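Local coordinates for computational designed protein based on evolution (Synthetic construct, PDB 6JCC) that is of unknown function but was computationally designed as a helical protein of the caspase recruitment domain family, in the death-fold clan, at residues P25-E30 / R79-Q84; A77-A80 / L86-K89. All coordinates share one frame; numbering follows the deposited sequence.

Contact 1: P25-E30 / R79-Q84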
ATOM      1  N   PRO A  25      -8.003   1.032   1.728  1.00 10.43           N
ATOM      2  CA  PRO A  25      -6.612   1.106   2.206  1.00 10.38           C
ATOM      3  C   PRO A  25      -6.375   2.108   3.345  1.00  9.66           C
ATOM      4  O   PRO A  25      -5.375   1.991   4.050  1.00  9.51           O
ATOM      5  CB  PRO A  25      -5.822   1.500   0.953  1.00 11.69           C
ATOM      6  CG  PRO A  25      -6.811   2.170   0.078  1.00 12.81           C
ATOM      7  CD  PRO A  25      -8.119   1.486   0.329  1.00 11.76           C
ATOM      8  N   THR A  26      -7.285   3.067   3.527  1.00  9.32           N
ATOM      9  CA  THR A  26      -7.301   3.924   4.718  1.00  9.25           C
ATOM     10  C   THR A  26      -7.101   3.111   6.000  1.00  8.82           C
ATOM     11  O   THR A  26      -6.372   3.531   6.894  1.00  8.50           O
ATOM     12  CB  THR A  26      -8.626   4.709   4.822  1.00  9.90           C
ATOM     13  OG1 THR A  26      -8.888   5.368   3.576  1.00 10.11           O
ATOM     14  CG2 THR A  26      -8.570   5.754   5.938  1.00 10.64           C
ATOM     15  N   LYS A  27      -7.723   1.937   6.060  1.00  9.12           N
ATOM     16  CA  LYS A  27      -7.650   1.070   7.237  1.00  9.57           C
ATOM     17  C   LYS A  27      -6.272   0.494   7.523  1.00  9.15           C
ATOM     18  O   LYS A  27      -5.920   0.305   8.678  1.00  9.78           O
ATOM     19  CB  LYS A  27      -8.664  -0.063   7.117  1.00 10.92           C
ATOM     20  CG  LYS A  27     -10.086   0.441   7.225  1.00 12.73           C
ATOM     21  CD  LYS A  27     -11.085  -0.687   7.155  1.00 15.38           C
ATOM     22  CE  LYS A  27     -12.497  -0.167   7.345  1.00 18.54           C
ATOM     23  NZ  LYS A  27     -12.797   0.117   8.771  1.00 20.95           N
ATOM     24  N   ILE A  28      -5.509   0.210   6.474  1.00  8.45           N
ATOM     25  CA  ILE A  28      -4.142  -0.310   6.642  1.00  8.78           C
ATOM     26  C   ILE A  28      -3.079   0.792   6.665  1.00  8.43           C
ATOM     27  O   ILE A  28      -1.938   0.531   7.021  1.00  8.63           O
ATOM     28  CB  ILE A  28      -3.789  -1.406   5.607  1.00  9.99           C
ATOM     29  CG1 ILE A  28      -3.715  -0.855   4.175  1.00 10.73           C
ATOM     30  CG2 ILE A  28      -4.794  -2.549   5.700  1.00 10.13           C
ATOM     31  CD1 ILE A  28      -3.077  -1.811   3.191  1.00 11.58           C
ATOM     32  N   LEU A  29      -3.461   2.012   6.287  1.00  8.14           N
ATOM     33  CA  LEU A  29      -2.556   3.169   6.308  1.00  8.20           C
ATOM     34  C   LEU A  29      -2.647   4.012   7.590  1.00  8.43           C
ATOM     35  O   LEU A  29      -2.126   5.125   7.625  1.00  8.34           O
ATOM     36  CB  LEU A  29      -2.824   4.056   5.085  1.00  8.39           C
ATOM     37  CG  LEU A  29      -2.470   3.446   3.729  1.00  9.18           C
ATOM     38  CD1 LEU A  29      -3.135   4.225   2.604  1.00  9.75           C
ATOM     39  CD2 LEU A  29      -0.963   3.396   3.526  1.00  9.77           C
ATOM     40  N   GLU A  30      -3.274   3.478   8.640  1.00  8.99           N
ATOM     41  CA  GLU A  30      -3.436   4.185   9.919  1.00 10.29           C
ATOM     42  C   GLU A  30      -2.172   4.869  10.404  1.00  9.96           C
ATOM     43  O   GLU A  30      -2.157   6.077  10.605  1.00  9.32           O
ATOM     44  CB  GLU A  30      -3.883   3.223  11.022  1.00 12.39           C
ATOM     45  CG  GLU A  30      -5.366   3.198  11.279  1.00 13.73           C
ATOM     46  CD  GLU A  30      -5.668   2.581  12.620  1.00 13.73           C
ATOM     47  OE1 GLU A  30      -5.394   1.380  12.795  1.00 12.94           O
ATOM     48  OE2 GLU A  30      -6.158   3.307  13.502  1.00 12.48           O
ATOM     49  N   ARG A  79      -2.849  -8.103   8.142  1.00  9.70           N
ATOM     50  CA  ARG A  79      -3.063  -9.327   8.923  1.00 10.63           C
ATOM     51  C   ARG A  79      -4.180  -9.145   9.943  1.00 10.72           C
ATOM     52  O   ARG A  79      -5.043 -10.008  10.079  1.00 10.74           O
ATOM     53  CB  ARG A  79      -1.785  -9.753   9.640  1.00 11.50           C
ATOM     54  CG  ARG A  79      -0.671 -10.170   8.700  1.00 12.56           C
ATOM     55  CD  ARG A  79       0.513 -10.731   9.465  1.00 13.78           C
ATOM     56  NE  ARG A  79       1.734 -10.688   8.662  1.00 14.61           N
ATOM     57  CZ  ARG A  79       2.015 -11.496   7.638  1.00 15.52           C
ATOM     58  NH1 ARG A  79       1.166 -12.450   7.249  1.00 16.03           N
ATOM     59  NH2 ARG A  79       3.166 -11.346   6.986  1.00 15.91           N
ATOM     60  N   ALA A  80      -4.170  -8.009  10.637  1.00 10.62           N
ATOM     61  CA  ALA A  80      -5.197  -7.701  11.635  1.00 10.58           C
ATOM     62  C   ALA A  80      -6.620  -7.604  11.064  1.00 10.39           C
ATOM     63  O   ALA A  80      -7.582  -7.875  11.777  1.00 11.23           O
ATOM     64  CB  ALA A  80      -4.838  -6.427  12.381  1.00 10.99           C
ATOM     65  N   HIS A  81      -6.742  -7.225   9.789  1.00 10.21           N
ATOM     66  CA  HIS A  81      -8.039  -7.160   9.094  1.00 10.14           C
ATOM     67  C   HIS A  81      -8.464  -8.467   8.416  1.00 10.11           C
ATOM     68  O   HIS A  81      -9.567  -8.543   7.870  1.00 10.67           O
ATOM     69  CB  HIS A  81      -8.037  -6.019   8.070  1.00  9.98           C
ATOM     70  CG  HIS A  81      -8.122  -4.663   8.691  1.00  9.84           C
ATOM     71  ND1 HIS A  81      -7.026  -4.012   9.211  1.00  9.67           N
ATOM     72  CD2 HIS A  81      -9.177  -3.839   8.888  1.00 10.07           C
ATOM     73  CE1 HIS A  81      -7.399  -2.840   9.691  1.00 10.04           C
ATOM     74  NE2 HIS A  81      -8.701  -2.712   9.511  1.00  9.88           N
ATOM     75  N   GLY A  82      -7.592  -9.475   8.447  1.00 10.02           N
ATOM     76  CA  GLY A  82      -7.896 -10.820   7.958  1.00 10.12           C
ATOM     77  C   GLY A  82      -7.310 -11.186   6.603  1.00 10.39           C
ATOM     78  O   GLY A  82      -7.877 -12.031   5.911  1.00 11.40           O
ATOM     79  N   TYR A  83      -6.182 -10.584   6.222  1.00 10.16           N
ATOM     80  CA  TYR A  83      -5.573 -10.810   4.898  1.00 10.14           C
ATOM     81  C   TYR A  83      -4.109 -11.232   5.015  1.00 10.49           C
ATOM     82  O   TYR A  83      -3.194 -10.459   4.724  1.00 10.66           O
ATOM     83  CB  TYR A  83      -5.733  -9.565   4.019  1.00 10.17           C
ATOM     84  CG  TYR A  83      -7.181  -9.220   3.784  1.00 10.40           C
ATOM     85  CD1 TYR A  83      -7.917  -9.866   2.791  1.00 10.68           C
ATOM     86  CD2 TYR A  83      -7.832  -8.278   4.579  1.00 10.46           C
ATOM     87  CE1 TYR A  83      -9.255  -9.570   2.584  1.00 11.11           C
ATOM     88  CE2 TYR A  83      -9.172  -7.976   4.380  1.00 10.77           C
ATOM     89  CZ  TYR A  83      -9.878  -8.624   3.383  1.00 10.99           C
ATOM     90  OH  TYR A  83     -11.204  -8.335   3.177  1.00 11.89           O
ATOM     91  N   GLN A  84      -3.905 -12.480   5.431  1.00 10.91           N
ATOM     92  CA  GLN A  84      -2.561 -13.034   5.632  1.00 10.68           C
ATOM     93  C   GLN A  84      -1.789 -13.153   4.318  1.00 10.08           C
ATOM     94  O   GLN A  84      -0.632 -12.743   4.243  1.00 10.11           O
ATOM     95  CB  GLN A  84      -2.630 -14.410   6.305  1.00 11.33           C
ATOM     96  CG  GLN A  84      -3.136 -14.392   7.741  1.00 12.25           C
ATOM     97  CD  GLN A  84      -2.139 -13.817   8.740  1.00 13.02           C
ATOM     98  OE1 GLN A  84      -0.925 -13.913   8.557  1.00 14.77           O
ATOM     99  NE2 GLN A  84      -2.651 -13.222   9.813  1.00 12.72           N
TER
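Lys27 and His81 meet with their side chains crossing at about a right angle, a small case of a long aliphatic chain lying against an imidazole. Lys27 CB makes the nearest approach, 3.6 Å from His81 NE2, with His81 CE1 slightly farther. Placed beside the backbone N by a chi1 of -69°, Lys27 CG passes His81 NE2 at 4.1 Å. Lys27 CD then comes to 3.9 Å from His81 NE2 and also nears His81 CD2. The chain leaves the ring at CE, and a bend at chi4 (-78°) leaves Lys27 NZ unbonded, 5.0 Å from His81 NE2. Lys27 O lies 3.6 Å from His81 CE1. Ile28 CG2 stands 4.4 Å from His81 ND1, while the rest of that buried side chain turns to Leu74, Leu78 and Ile19.

The ring projects from the C-terminal end of helix 68-80, where Gly82 takes positive phi in a Schellman motif. The loop it meets joins helices 6-22 and 30-34 of the CARD-like bundle. Since His81 ND1 is hydrogen-bonded to Ala77 O, the ring is tied to its own helix, and NE2 and CE1 are the ring atoms nearest the loop. The chemistry is therefore van der Waals contact at a partly buried place on the surface; Lys27 NZ would tend to disfavour a protonated ring and the more distant Glu30 carboxylate to favour it, so any net shift is probably small.

Contact 2: A77-A80 / L86-K89; sequences ALRA and LADK
Arg79 reaches across to Asp88 over the methyl of Ala87, so that one side chain makes both an apolar and an ionic contact. Its CG sits beside the backbone N, and from there to NE the chain is extended, chi2 being -174°. Chi1 brings Arg79 CG to 3.6 Å from Ala87 CB, and the extended chain beyond it sets the guanidinium centre over the same methyl, with Arg79 CZ 3.7 Å from it. The flat group thus rests one face on the alanine and offers its edge to the acid. Both terminal nitrogens converge end-on upon a single oxygen: Arg79 NH2 lies 2.8 Å from Asp88 OD1 and Arg79 NH1 2.9 Å from that atom. OD1 lies in the guanidinium plane, but the carboxylate is turned 50° against it; NH2 arrives nearly along the C-O axis of OD1, whereas NH1 comes from above the carboxylate plane. NH1 is shared with Gln84 OE1, at the start of the second helix.

The segments lie on helices 68-80 and 84-93, which form a helical hairpin at the end of the six-helix bundle of the death-fold clan, joined by a short turn. At its buried side Leu78 CB touches Ala87 CB at 3.9 Å. The leucine's chi1 of -83° swings Leu78 CD1 against the Ala87 backbone, 4.0 Å from Ala87 CA, and a small residue at this point lets the helices come near, with 5.6 Å between the CA atoms of Leu78 and Ala87. A leucine in place of Arg79 would probably leave the Asp88 carboxylate without its charged mate and Gln84 OE1 without its donor. Deeper in, Leu78 and Leu86 both pack on Ile19 of helix 6-22.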
ATOM      1  N   ALA A  77      -1.309  -4.469   9.780  1.00  9.08           N
ATOM      2  CA  ALA A  77      -2.703  -4.050   9.629  1.00  9.01           C
ATOM      3  C   ALA A  77      -3.480  -4.942   8.662  1.00  8.81           C
ATOM      4  O   ALA A  77      -4.639  -5.266   8.924  1.00  8.78           O
ATOM      5  CB  ALA A  77      -2.773  -2.601   9.186  1.00  9.07           C
ATOM      6  N   LEU A  78      -2.848  -5.331   7.552  1.00  8.87           N
ATOM      7  CA  LEU A  78      -3.452  -6.303   6.628  1.00  9.53           C
ATOM      8  C   LEU A  78      -3.790  -7.608   7.340  1.00  9.62           C
ATOM      9  O   LEU A  78      -4.885  -8.145   7.170  1.00  9.83           O
ATOM     10  CB  LEU A  78      -2.535  -6.594   5.435  1.00 10.62           C
ATOM     11  CG  LEU A  78      -2.611  -5.584   4.294  1.00 11.78           C
ATOM     12  CD1 LEU A  78      -1.389  -5.711   3.399  1.00 12.49           C
ATOM     13  CD2 LEU A  78      -3.890  -5.764   3.483  1.00 12.01           C
ATOM     14  N   ARG A  79      -2.849  -8.103   8.142  1.00  9.70           N
ATOM     15  CA  ARG A  79      -3.063  -9.327   8.923  1.00 10.63           C
ATOM     16  C   ARG A  79      -4.180  -9.145   9.943  1.00 10.72           C
ATOM     17  O   ARG A  79      -5.043 -10.008  10.079  1.00 10.74           O
ATOM     18  CB  ARG A  79      -1.785  -9.753   9.640  1.00 11.50           C
ATOM     19  CG  ARG A  79      -0.671 -10.170   8.700  1.00 12.56           C
ATOM     20  CD  ARG A  79       0.513 -10.731   9.465  1.00 13.78           C
ATOM     21  NE  ARG A  79       1.734 -10.688   8.662  1.00 14.61           N
ATOM     22  CZ  ARG A  79       2.015 -11.496   7.638  1.00 15.52           C
ATOM     23  NH1 ARG A  79       1.166 -12.450   7.249  1.00 16.03           N
ATOM     24  NH2 ARG A  79       3.166 -11.346   6.986  1.00 15.91           N
ATOM     25  N   ALA A  80      -4.170  -8.009  10.637  1.00 10.62           N
ATOM     26  CA  ALA A  80      -5.197  -7.701  11.635  1.00 10.58           C
ATOM     27  C   ALA A  80      -6.620  -7.604  11.064  1.00 10.39           C
ATOM     28  O   ALA A  80      -7.582  -7.875  11.777  1.00 11.23           O
ATOM     29  CB  ALA A  80      -4.838  -6.427  12.381  1.00 10.99           C
ATOM     30  N   LEU A  86      -2.271 -11.610   1.351  1.00 11.08           N
ATOM     31  CA  LEU A  86      -1.927 -10.286   0.815  1.00 11.56           C
ATOM     32  C   LEU A  86      -0.813  -9.603   1.609  1.00 10.80           C
ATOM     33  O   LEU A  86       0.031  -8.926   1.023  1.00 11.08           O
ATOM     34  CB  LEU A  86      -3.154  -9.375   0.745  1.00 12.84           C
ATOM     35  CG  LEU A  86      -4.247  -9.809  -0.231  1.00 14.99           C
ATOM     36  CD1 LEU A  86      -5.436  -8.869  -0.126  1.00 15.37           C
ATOM     37  CD2 LEU A  86      -3.746  -9.858  -1.663  1.00 16.39           C
ATOM     38  N   ALA A  87      -0.808  -9.788   2.929  1.00 10.32           N
ATOM     39  CA  ALA A  87       0.281  -9.282   3.772  1.00 10.45           C
ATOM     40  C   ALA A  87       1.628  -9.909   3.393  1.00 10.96           C
ATOM     41  O   ALA A  87       2.642  -9.208   3.289  1.00 11.72           O
ATOM     42  CB  ALA A  87      -0.025  -9.519   5.242  1.00 10.41           C
ATOM     43  N   ASP A  88       1.618 -11.222   3.163  1.00 11.26           N
ATOM     44  CA  ASP A  88       2.827 -11.940   2.750  1.00 11.49           C
ATOM     45  C   ASP A  88       3.308 -11.518   1.370  1.00 12.29           C
ATOM     46  O   ASP A  88       4.505 -11.333   1.170  1.00 13.11           O
ATOM     47  CB  ASP A  88       2.597 -13.454   2.756  1.00 12.32           C
ATOM     48  CG  ASP A  88       2.404 -14.013   4.145  1.00 13.30           C
ATOM     49  OD1 ASP A  88       2.872 -13.413   5.127  1.00 14.30           O
ATOM     50  OD2 ASP A  88       1.781 -15.080   4.247  1.00 15.18           O
ATOM     51  N   LYS A  89       2.380 -11.389   0.428  1.00 13.17           N
ATOM     52  CA  LYS A  89       2.708 -10.945  -0.933  1.00 14.57           C
ATOM     53  C   LYS A  89       3.239  -9.515  -0.945  1.00 14.05           C
ATOM     54  O   LYS A  89       4.209  -9.219  -1.642  1.00 14.90           O
ATOM     55  CB  LYS A  89       1.493 -11.051  -1.859  1.00 17.73           C
ATOM     56  CG  LYS A  89       1.141 -12.475  -2.248  1.00 21.95           C
ATOM     57  CD  LYS A  89      -0.204 -12.539  -2.953  1.00 27.63           C
ATOM     58  CE  LYS A  89      -0.518 -13.940  -3.457  1.00 33.31           C
ATOM     59  NZ  LYS A  89      -0.571 -14.959  -2.372  1.00 36.53           N
TER

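Contacts 1 and 2 share helix 68-80, whose last turns serve two different neighbours, and their centres lie about 7 Å apart on one side of the chain's centre. Contact 2 is the more buried, joining two helices adjacent in sequence through buried leucine-alanine packing beside an ionic pair nearer solvent. Contact 1, between parts 49 residues apart, is smaller and mostly at the surface, with apolar contact but no bonded charges. Ile28 links them: its CA packs 3.7 Å from Ala77 CB, and its CG2 nears Leu78 N. A probable hydrogen bond from Tyr83 N to Leu78 O also ties the turn back to the helix both contacts use.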